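Ribokinase, putative (Burkholderia thailandensis, PDB 3B1N) probably transfers a phosphate group from ATP to nucleosides, as a nucleoside kinase of the pfkB (ribokinase) family, and binds ADP together with the nucleoside mizoribine. Local coordinates at residues M122-H126 against D144-G148; S125-G131 against Q151-L156. All coordinates share one frame; numbering follows the deposited sequence.

Contact 1. Residues M122-H126 against D144-G148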
ATOM      1  N   MET B 122     -18.783  -2.243  -6.877  1.00 11.32           N
ATOM      2  CA  MET B 122     -18.758  -3.520  -6.227  1.00 11.01           C
ATOM      3  C   MET B 122     -19.655  -3.640  -4.995  1.00 12.66           C
ATOM      4  O   MET B 122     -20.123  -4.737  -4.661  1.00 12.84           O
ATOM      5  CB  MET B 122     -17.295  -3.913  -5.904  1.00 10.62           C
ATOM      6  CG  MET B 122     -17.171  -5.373  -5.373  1.00 11.81           C
ATOM      7  SD  MET B 122     -15.533  -5.768  -4.702  1.00 12.70           S
ATOM      8  CE  MET B 122     -15.651  -5.143  -3.028  1.00 15.09           C
ATOM      9  N   MET B 123     -19.941  -2.496  -4.358  1.00 12.23           N
ATOM     10  CA  MET B 123     -20.804  -2.492  -3.158  1.00 15.30           C
ATOM     11  C   MET B 123     -22.185  -3.051  -3.471  1.00 14.10           C
ATOM     12  O   MET B 123     -22.877  -3.538  -2.566  1.00 15.86           O
ATOM     13  CB  MET B 123     -20.963  -1.087  -2.587  1.00 17.15           C
ATOM     14  CG  MET B 123     -19.737  -0.493  -2.082  1.00 22.61           C
ATOM     15  SD  MET B 123     -20.117   0.937  -1.002  1.00 35.38           S
ATOM     16  CE  MET B 123     -21.918   1.066  -1.129  1.00 24.98           C
ATOM     17  N   GLN B 124     -22.586  -2.984  -4.748  1.00 12.98           N
ATOM     18  CA  GLN B 124     -23.938  -3.450  -5.169  1.00 13.01           C
ATOM     19  C   GLN B 124     -23.890  -4.800  -5.881  1.00 13.46           C
ATOM     20  O   GLN B 124     -24.837  -5.137  -6.585  1.00 14.50           O
ATOM     21  CB  GLN B 124     -24.634  -2.440  -6.106  1.00 13.76           C
ATOM     22  CG  GLN B 124     -24.502  -0.967  -5.676  1.00 16.02           C
ATOM     23  CD  GLN B 124     -24.976  -0.732  -4.278  1.00 17.26           C
ATOM     24  OE1 GLN B 124     -25.870  -1.407  -3.791  1.00 18.89           O
ATOM     25  NE2 GLN B 124     -24.354   0.248  -3.593  1.00 19.34           N
ATOM     26  N   SER B 125     -22.793  -5.559  -5.714  1.00 12.83           N
ATOM     27  CA  SER B 125     -22.659  -6.835  -6.470  1.00 13.00           C
ATOM     28  C   SER B 125     -23.779  -7.846  -6.254  1.00 13.57           C
ATOM     29  O   SER B 125     -24.044  -8.648  -7.135  1.00 13.67           O
ATOM     30  CB  SER B 125     -21.290  -7.475  -6.188  1.00 12.34           C
ATOM     31  OG  SER B 125     -21.194  -8.002  -4.866  1.00 14.33           O
ATOM     32  N   HIS B 126     -24.482  -7.750  -5.114  1.00 13.85           N
ATOM     33  CA  HIS B 126     -25.584  -8.645  -4.852  1.00 13.97           C
ATOM     34  C   HIS B 126     -26.813  -8.386  -5.723  1.00 12.15           C
ATOM     35  O   HIS B 126     -27.748  -9.213  -5.689  1.00 14.94           O
ATOM     36  CB  HIS B 126     -25.979  -8.506  -3.379  1.00 14.81           C
ATOM     37  CG  HIS B 126     -26.233  -7.087  -2.978  1.00 15.01           C
ATOM     38  ND1 HIS B 126     -25.228  -6.214  -2.610  1.00 19.34           N
ATOM     39  CD2 HIS B 126     -27.386  -6.380  -2.928  1.00 18.51           C
ATOM     40  CE1 HIS B 126     -25.752  -5.032  -2.349  1.00 19.54           C
ATOM     41  NE2 HIS B 126     -27.055  -5.101  -2.539  1.00 17.67           N
ATOM     42  N   ASP B 144     -15.435 -10.083  -3.298  1.00 11.47           N
ATOM     43  CA  ASP B 144     -16.523  -9.294  -3.880  1.00 12.27           C
ATOM     44  C   ASP B 144     -17.181  -8.544  -2.746  1.00 13.33           C
ATOM     45  O   ASP B 144     -16.766  -8.668  -1.603  1.00 14.86           O
ATOM     46  CB  ASP B 144     -17.562 -10.267  -4.500  1.00 12.72           C
ATOM     47  CG  ASP B 144     -18.307  -9.708  -5.683  1.00 13.92           C
ATOM     48  OD1 ASP B 144     -18.395  -8.498  -5.905  1.00 14.25           O
ATOM     49  OD2 ASP B 144     -18.812 -10.554  -6.457  1.00 13.94           O
ATOM     50  N   GLY B 145     -18.195  -7.768  -3.058  1.00 13.70           N
ATOM     51  CA  GLY B 145     -19.052  -7.248  -1.988  1.00 14.48           C
ATOM     52  C   GLY B 145     -19.543  -8.368  -1.099  1.00 14.83           C
ATOM     53  O   GLY B 145     -19.858  -9.475  -1.565  1.00 14.41           O
ATOM     54  N   PHE B 146     -19.536  -8.126   0.210  1.00 16.45           N
ATOM     55  CA  PHE B 146     -19.785  -9.202   1.153  1.00 17.12           C
ATOM     56  C   PHE B 146     -21.150  -9.841   0.950  1.00 17.21           C
ATOM     57  O   PHE B 146     -21.282 -11.068   0.869  1.00 17.55           O
ATOM     58  CB  PHE B 146     -19.652  -8.702   2.610  1.00 17.60           C
ATOM     59  CG  PHE B 146     -19.968  -9.779   3.639  1.00 19.23           C
ATOM     60  CD1 PHE B 146     -19.171 -10.928   3.755  1.00 21.08           C
ATOM     61  CD2 PHE B 146     -21.079  -9.655   4.466  1.00 22.32           C
ATOM     62  CE1 PHE B 146     -19.447 -11.940   4.707  1.00 23.03           C
ATOM     63  CE2 PHE B 146     -21.390 -10.679   5.411  1.00 26.05           C
ATOM     64  CZ  PHE B 146     -20.576 -11.822   5.520  1.00 24.31           C
ATOM     65  N   GLN B 147     -22.184  -9.015   0.816  1.00 18.32           N
ATOM     66  CA  GLN B 147     -23.512  -9.573   0.624  1.00 18.06           C
ATOM     67  C   GLN B 147     -23.554 -10.434  -0.657  1.00 18.12           C
ATOM     68  O   GLN B 147     -24.174 -11.512  -0.679  1.00 18.71           O
ATOM     69  CB  GLN B 147     -24.579  -8.455   0.626  1.00 19.32           C
ATOM     70  CG  GLN B 147     -26.000  -8.916   0.422  1.00 22.12           C
ATOM     71  CD  GLN B 147     -27.020  -7.782   0.458  1.00 23.82           C
ATOM     72  OE1 GLN B 147     -26.683  -6.630   0.728  1.00 24.97           O
ATOM     73  NE2 GLN B 147     -28.273  -8.113   0.165  1.00 25.51           N
ATOM     74  N   GLY B 148     -22.897  -9.961  -1.728  1.00 16.11           N
ATOM     75  CA  GLY B 148     -22.797 -10.735  -2.946  1.00 16.33           C
ATOM     76  C   GLY B 148     -22.115 -12.067  -2.725  1.00 15.05           C
ATOM     77  O   GLY B 148     -22.611 -13.066  -3.210  1.00 14.92           O
TER
HETATM   78  O   HOH W   1     -22.428  -7.073  -2.456  1.00 17.98           O
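H126 and G148 bring the two backbones to within 4.0 Å, CA to CA, where the 3-10 turns of M122-H126 lie against the first turn of the helix that starts at F146. G145 holds the N-cap position, and the absence of side chains at G145 and G148 lets S125 settle close to the helix start. Its hydroxyl OG lies 3.0 Å from D144 OD1, a weak hydrogen bond and not a settled one, since a water also lies within reach of the same proton. D144 OD1 also takes a weak bond from its neighbour G145 N, so one carboxylate oxygen faces both the 3-10 segment and the helix start. The water sits between the segments, accepting from G148 N at 3.0 Å and hydrogen-bonded as well to S125 OG and to H126 ND1, which it meets at the edge of the ring, in plane. H126 holds CG between its backbone N and carbonyl carbon (chi1 53°), which turns one face of the imidazole to the Q147 amide. Ring and amide are stacked, their planes 6° apart, with Q147 OE1 over the ring centre and 3.5 Å above its plane. Q147 is fully extended as far as its amide, which lies flat over that face. At the buried end, M122 CG packs 3.4 Å from D144 OD1; the bend at chi3 (84°) then brings M122 CE over the D144-G145 peptide, 3.7 Å from G145 N. M122 and D144 both touch the bound mizoribine, so this end of the contact forms part of the nucleoside pocket, where M122 also packs on S8. D144 leans on M149 and H152 of helix 146-158, while F146 turns from the contact to meet F174 edge-to-face.

Contact 2. Residues S125-G131 against Q151-L156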
ATOM      1  N   SER B 125     -22.793  -5.559  -5.714  1.00 12.83           N
ATOM      2  CA  SER B 125     -22.659  -6.835  -6.470  1.00 13.00           C
ATOM      3  C   SER B 125     -23.779  -7.846  -6.254  1.00 13.57           C
ATOM      4  O   SER B 125     -24.044  -8.648  -7.135  1.00 13.67           O
ATOM      5  CB  SER B 125     -21.290  -7.475  -6.188  1.00 12.34           C
ATOM      6  OG  SER B 125     -21.194  -8.002  -4.866  1.00 14.33           O
ATOM      7  N   HIS B 126     -24.482  -7.750  -5.114  1.00 13.85           N
ATOM      8  CA  HIS B 126     -25.584  -8.645  -4.852  1.00 13.97           C
ATOM      9  C   HIS B 126     -26.813  -8.386  -5.723  1.00 12.15           C
ATOM     10  O   HIS B 126     -27.748  -9.213  -5.689  1.00 14.94           O
ATOM     11  CB  HIS B 126     -25.979  -8.506  -3.379  1.00 14.81           C
ATOM     12  CG  HIS B 126     -26.233  -7.087  -2.978  1.00 15.01           C
ATOM     13  ND1 HIS B 126     -25.228  -6.214  -2.610  1.00 19.34           N
ATOM     14  CD2 HIS B 126     -27.386  -6.380  -2.928  1.00 18.51           C
ATOM     15  CE1 HIS B 126     -25.752  -5.032  -2.349  1.00 19.54           C
ATOM     16  NE2 HIS B 126     -27.055  -5.101  -2.539  1.00 17.67           N
ATOM     17  N   VAL B 127     -26.816  -7.360  -6.578  1.00 12.80           N
ATOM     18  CA  VAL B 127     -27.918  -7.186  -7.549  1.00 13.28           C
ATOM     19  C   VAL B 127     -27.940  -8.287  -8.611  1.00 14.66           C
ATOM     20  O   VAL B 127     -28.997  -8.571  -9.199  1.00 15.51           O
ATOM     21  CB  VAL B 127     -28.002  -5.804  -8.244  1.00 13.74           C
ATOM     22  CG1 VAL B 127     -28.183  -4.711  -7.134  1.00 15.13           C
ATOM     23  CG2 VAL B 127     -26.806  -5.535  -9.094  1.00 16.23           C
ATOM     24  N   ASN B 128     -26.784  -8.939  -8.826  1.00 14.12           N
ATOM     25  CA  ASN B 128     -26.761 -10.128  -9.711  1.00 14.69           C
ATOM     26  C   ASN B 128     -26.977 -11.379  -8.874  1.00 13.92           C
ATOM     27  O   ASN B 128     -26.396 -11.562  -7.792  1.00 13.20           O
ATOM     28  CB  ASN B 128     -25.381 -10.286 -10.382  1.00 14.79           C
ATOM     29  CG  ASN B 128     -25.105  -9.289 -11.512  1.00 19.77           C
ATOM     30  OD1 ASN B 128     -23.955  -8.788 -11.644  1.00 19.48           O
ATOM     31  ND2 ASN B 128     -26.086  -9.042 -12.374  1.00 19.22           N
ATOM     32  N   HIS B 129     -27.773 -12.293  -9.398  1.00 15.51           N
ATOM     33  CA  HIS B 129     -28.075 -13.512  -8.665  1.00 14.55           C
ATOM     34  C   HIS B 129     -27.548 -14.726  -9.394  1.00 16.20           C
ATOM     35  O   HIS B 129     -27.967 -15.010 -10.507  1.00 16.36           O
ATOM     36  CB  HIS B 129     -29.592 -13.606  -8.414  1.00 17.25           C
ATOM     37  CG  HIS B 129     -30.064 -12.624  -7.384  1.00 17.23           C
ATOM     38  ND1 HIS B 129     -30.319 -12.984  -6.080  1.00 25.87           N
ATOM     39  CD2 HIS B 129     -30.181 -11.279  -7.434  1.00 21.64           C
ATOM     40  CE1 HIS B 129     -30.670 -11.910  -5.393  1.00 26.13           C
ATOM     41  NE2 HIS B 129     -30.591 -10.865  -6.193  1.00 21.87           N
ATOM     42  N   ALA B 130     -26.600 -15.420  -8.768  1.00 16.41           N
ATOM     43  CA  ALA B 130     -25.884 -16.523  -9.440  1.00 16.58           C
ATOM     44  C   ALA B 130     -26.785 -17.712  -9.747  1.00 18.34           C
ATOM     45  O   ALA B 130     -26.552 -18.421 -10.738  1.00 19.24           O
ATOM     46  CB  ALA B 130     -24.692 -16.956  -8.578  1.00 17.15           C
ATOM     47  N   GLY B 131     -27.824 -17.890  -8.924  1.00 18.76           N
ATOM     48  CA  GLY B 131     -28.735 -19.051  -9.066  1.00 20.95           C
ATOM     49  C   GLY B 131     -29.638 -18.853 -10.276  1.00 21.48           C
ATOM     50  O   GLY B 131     -30.336 -19.781 -10.727  1.00 22.75           O
ATOM     51  N   GLN B 151     -24.518 -14.403  -0.770  1.00 15.85           N
ATOM     52  CA  GLN B 151     -25.657 -14.683  -1.625  0.50 16.22           C
ATOM     53  C   GLN B 151     -25.302 -15.669  -2.735  1.00 16.70           C
ATOM     54  O   GLN B 151     -26.028 -16.580  -3.040  1.00 16.71           O
ATOM     55  CB  GLN B 151     -26.112 -13.375  -2.272  0.50 15.79           C
ATOM     56  CG  GLN B 151     -27.412 -13.436  -2.996  0.50 15.68           C
ATOM     57  CD  GLN B 151     -27.695 -12.113  -3.672  0.50 14.41           C
ATOM     58  OE1 GLN B 151     -28.288 -11.204  -3.071  0.50 17.03           O
ATOM     59  NE2 GLN B 151     -27.188 -11.957  -4.882  0.50  7.26           N
ATOM     60  N   HIS B 152     -24.164 -15.429  -3.382  1.00 16.69           N
ATOM     61  CA  HIS B 152     -23.783 -16.315  -4.492  1.00 15.88           C
ATOM     62  C   HIS B 152     -23.563 -17.740  -4.004  1.00 16.13           C
ATOM     63  O   HIS B 152     -23.932 -18.710  -4.692  1.00 18.14           O
ATOM     64  CB  HIS B 152     -22.509 -15.814  -5.199  1.00 15.54           C
ATOM     65  CG  HIS B 152     -22.664 -14.503  -5.888  1.00 17.04           C
ATOM     66  ND1 HIS B 152     -23.867 -14.025  -6.377  1.00 18.44           N
ATOM     67  CD2 HIS B 152     -21.727 -13.581  -6.218  1.00 17.48           C
ATOM     68  CE1 HIS B 152     -23.664 -12.834  -6.927  1.00 22.39           C
ATOM     69  NE2 HIS B 152     -22.370 -12.549  -6.841  1.00 19.11           N
ATOM     70  N   THR B 153     -22.938 -17.873  -2.835  1.00 15.78           N
ATOM     71  CA  THR B 153     -22.707 -19.201  -2.282  1.00 16.13           C
ATOM     72  C   THR B 153     -24.003 -19.928  -1.971  1.00 17.99           C
ATOM     73  O   THR B 153     -24.122 -21.118  -2.293  1.00 16.19           O
ATOM     74  CB  THR B 153     -21.762 -19.231  -1.090  1.00 17.81           C
ATOM     75  OG1 THR B 153     -22.340 -18.583   0.032  1.00 21.61           O
ATOM     76  CG2 THR B 153     -20.493 -18.519  -1.464  1.00 14.24           C
ATOM     77  N   GLU B 154     -24.940 -19.205  -1.346  1.00 17.51           N
ATOM     78  CA  GLU B 154     -26.247 -19.798  -1.053  1.00 19.62           C
ATOM     79  C   GLU B 154     -26.957 -20.235  -2.327  1.00 19.34           C
ATOM     80  O   GLU B 154     -27.487 -21.357  -2.402  1.00 20.63           O
ATOM     81  CB  GLU B 154     -27.112 -18.816  -0.222  1.00 17.80           C
ATOM     82  CG  GLU B 154     -26.574 -18.568   1.199  1.00 20.58           C
ATOM     83  CD  GLU B 154     -26.806 -19.762   2.142  1.00 24.65           C
ATOM     84  OE1 GLU B 154     -27.602 -20.684   1.814  1.00 26.48           O
ATOM     85  OE2 GLU B 154     -26.199 -19.770   3.229  1.00 28.90           O
ATOM     86  N   GLU B 155     -26.972 -19.378  -3.326  1.00 19.07           N
ATOM     87  CA  GLU B 155     -27.716 -19.622  -4.548  1.00 19.17           C
ATOM     88  C   GLU B 155     -27.097 -20.719  -5.387  1.00 19.39           C
ATOM     89  O   GLU B 155     -27.786 -21.558  -5.945  1.00 20.95           O
ATOM     90  CB  GLU B 155     -27.845 -18.361  -5.341  1.00 19.13           C
ATOM     91  CG  GLU B 155     -28.812 -17.387  -4.641  1.00 22.48           C
ATOM     92  CD  GLU B 155     -29.077 -16.164  -5.422  1.00 28.26           C
ATOM     93  OE1 GLU B 155     -28.566 -16.098  -6.564  1.00 28.89           O
ATOM     94  OE2 GLU B 155     -29.797 -15.260  -4.897  1.00 28.79           O
ATOM     95  N   LEU B 156     -25.771 -20.731  -5.490  1.00 17.64           N
ATOM     96  CA  LEU B 156     -25.175 -21.793  -6.281  1.00 17.65           C
ATOM     97  C   LEU B 156     -25.406 -23.159  -5.636  1.00 18.26           C
ATOM     98  O   LEU B 156     -25.633 -24.158  -6.340  1.00 19.88           O
ATOM     99  CB  LEU B 156     -23.668 -21.515  -6.527  1.00 15.89           C
ATOM    100  CG  LEU B 156     -23.399 -20.369  -7.488  1.00 15.22           C
ATOM    101  CD1 LEU B 156     -21.957 -19.912  -7.261  1.00 14.14           C
ATOM    102  CD2 LEU B 156     -23.610 -20.784  -8.958  1.00 16.52           C
TER
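E155 of helix 146-158, joined by Q151 in one of its two conformers, anchors the loop S125-G131 that leads toward strand 138-141, in the alpha/beta fold of the pfkB family. The E155 carboxylate grips the loop twice. Its OE2 receives H129 ND1 at 2.6 Å through the syn lone pair, a nearly straight bond (165°) with ring and carboxylate almost coplanar; its OE1 accepts G131 N at 3.1 Å on the anti side. This pairing probably favours a protonated, positively charged H129. In the conformer given, Q151, extended as far as CD, uses NE2 to bond H126 O at 2.9 Å, and its amide covers one face of the H129 ring, NE2 lying 3.5 Å above the ring centre; its share in the grip is therefore less certain than that of E155. Deeper in, H152 CE1 comes edge-on to N128 O at 3.1 Å, and A130 CB packs against L156 CG at 3.8 Å. A130 rests on L4 and C6 of strand 3-6, H152 reaches C6 and M67 of strand 64-71, and L156 covers A139 and V141 of strand 138-141, joining loop and helix to the large sheet.

From the N terminus, the chain leaves strand 113-118 of the small sheet and enters the 3-10 turns that begin contact 1, then runs through S125 and H126, shared by both contacts, into the rest of the contact 2 loop. It next forms strand 138-141 of the large sheet and turns at D144 into helix 146-158. Contact 1 closes the loop on the helix start and contact 2 on its middle turns, so the two closures cross: first partners and second partners follow in the same order. Their centres are 9 Å apart. Together they fasten one connection along successive turns of one helix, from the mizoribine pocket outward.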